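Local coordinates for hypothetical protein EF2904 (PDB 2AZ4) that is of uncharacterised function but carries two zinc ions in a metallo-beta-lactamase fold and may, like its relatives, act as an RNA-binding exonuclease, at residues V165-A169 with Y170-A174. Sequence-based numbering, arbitrary orientation.
With ZN (zinc ion), chain C.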
loop_
_atom_site.group_PDB
_atom_site.type_symbol
_atom_site.label_atom_id
_atom_site.label_comp_id
_atom_site.label_asym_id
_atom_site.label_seq_id
_atom_site.Cartn_x
_atom_site.Cartn_y
_atom_site.Cartn_z
ATOM N N VAL A 165 -9.130 5.740 -5.150
ATOM C CA VAL A 165 -9.043 4.656 -6.077
ATOM C C VAL A 165 -9.142 3.349 -5.284
ATOM O O VAL A 165 -8.751 3.315 -4.124
ATOM C CB VAL A 165 -7.735 4.861 -6.852
ATOM C CG1 VAL A 165 -6.665 3.844 -6.528
ATOM C CG2 VAL A 165 -7.999 5.201 -8.310
ATOM N N ASP A 166 -9.686 2.297 -5.902
ATOM C CA ASP A 166 -9.882 1.005 -5.248
ATOM C C ASP A 166 -8.515 0.279 -5.201
ATOM O O ASP A 166 -7.867 0.074 -6.230
ATOM C CB ASP A 166 -10.976 0.253 -6.042
ATOM C CG ASP A 166 -11.095 -1.243 -5.729
ATOM O OD1 ASP A 166 -10.504 -1.741 -4.737
ATOM O OD2 ASP A 166 -11.795 -1.940 -6.537
ATOM N N HIS A 167 -8.058 -0.035 -3.992
ATOM C CA HIS A 167 -6.796 -0.776 -3.780
ATOM C C HIS A 167 -6.937 -1.500 -2.423
ATOM O O HIS A 167 -7.845 -1.203 -1.654
ATOM C CB HIS A 167 -5.593 0.195 -3.842
ATOM C CG HIS A 167 -4.245 -0.469 -3.763
ATOM N ND1 HIS A 167 -3.905 -1.575 -4.509
ATOM C CD2 HIS A 167 -3.138 -0.147 -3.049
ATOM C CE1 HIS A 167 -2.663 -1.935 -4.226
ATOM N NE2 HIS A 167 -2.169 -1.077 -3.354
ATOM N N ASP A 168 -6.087 -2.469 -2.134
ATOM C CA ASP A 168 -6.192 -3.185 -0.868
ATOM C C ASP A 168 -5.629 -2.387 0.320
ATOM O O ASP A 168 -5.700 -2.872 1.440
ATOM C CB ASP A 168 -5.593 -4.609 -0.952
ATOM C CG ASP A 168 -4.126 -4.610 -1.316
ATOM O OD1 ASP A 168 -3.656 -3.571 -1.790
ATOM O OD2 ASP A 168 -3.418 -5.642 -1.130
ATOM N N ALA A 169 -5.042 -1.203 0.073
ATOM C CA ALA A 169 -4.769 -0.239 1.144
ATOM C C ALA A 169 -5.944 0.719 1.169
ATOM O O ALA A 169 -6.235 1.368 0.152
ATOM C CB ALA A 169 -3.473 0.558 0.905
ATOM N N TYR A 170 -6.627 0.792 2.303
ATOM C CA TYR A 170 -7.700 1.769 2.492
ATOM C C TYR A 170 -7.111 3.183 2.410
ATOM O O TYR A 170 -5.994 3.414 2.853
ATOM C CB TYR A 170 -8.416 1.543 3.833
ATOM C CG TYR A 170 -9.697 2.346 3.959
ATOM C CD1 TYR A 170 -10.812 2.041 3.170
ATOM C CD2 TYR A 170 -9.788 3.412 4.856
ATOM C CE1 TYR A 170 -11.995 2.786 3.269
ATOM C CE2 TYR A 170 -10.976 4.174 4.963
ATOM C CZ TYR A 170 -12.058 3.846 4.170
ATOM O OH TYR A 170 -13.230 4.570 4.267
ATOM N N GLY A 171 -7.857 4.106 1.806
ATOM C CA GLY A 171 -7.405 5.477 1.601
ATOM C C GLY A 171 -6.496 5.727 0.406
ATOM O O GLY A 171 -5.906 6.811 0.274
ATOM N N ALA A 172 -6.390 4.730 -0.468
ATOM C CA ALA A 172 -5.545 4.787 -1.667
ATOM C C ALA A 172 -6.100 5.795 -2.652
ATOM O O ALA A 172 -7.328 5.929 -2.778
ATOM C CB ALA A 172 -5.449 3.414 -2.334
ATOM N N SER A 173 -5.191 6.497 -3.342
ATOM C CA SER A 173 -5.578 7.555 -4.271
ATOM C C SER A 173 -4.710 7.580 -5.533
ATOM O O SER A 173 -3.656 6.910 -5.597
ATOM C CB SER A 173 -5.495 8.908 -3.582
ATOM O OG SER A 173 -4.147 9.199 -3.239
ATOM N N ALA A 174 -5.200 8.324 -6.525
ATOM C CA ALA A 174 -4.497 8.666 -7.754
ATOM C C ALA A 174 -4.410 10.193 -7.807
ATOM O O ALA A 174 -5.114 10.902 -7.057
ATOM C CB ALA A 174 -5.269 8.136 -8.959
HETATM ZN ZN ZN C . 0.010 -0.866 -2.935
HETATM O O HOH W 1 0.534 -2.938 -3.430
HETATM O O HOH W 2 2.287 -1.226 -2.768
#
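A first torsion near 180° (chi1 -175°) turns the His-167 ring away from its backbone nitrogen and out of the loop, while its CB stays against the methyl of Ala-172, 3.6 Å from that residue's CB. The ring then reaches the metal: NE2 lies 2.2 Å from the zinc ion, whose shell is completed by His-92, His-94, Asp-189 and two waters. At the other ring nitrogen, ND1 is hydrogen-bonded to Gly-381 O, which probably fixes the ring's rotation, and Asp-168 OD1 sits over one face, nearer the ring's border than its middle. The chain reverses through a type II beta turn from Ala-169 to Ala-172, Gly-171 taking its positive-phi position. The bond that closes the turn, from Ala-172 N to Ala-169 O, is weak at 3.4 Å. The ends of the loop are tied more firmly, Val-165 N giving a 3.0 Å hydrogen bond to Ala-172 O, nearly straight at the hydrogen (165°) although the donor stands above the carbonyl plane. Alongside, CG2 of Val-165 rests 4.1 Å from CB of Ala-174, and Phe-203 of helix 197-207 touches both residues. A histidine presented from the loop between antiparallel strands 158-164 and 173-179 is characteristic of the dinuclear zinc site of the metallo-beta-lactamase fold.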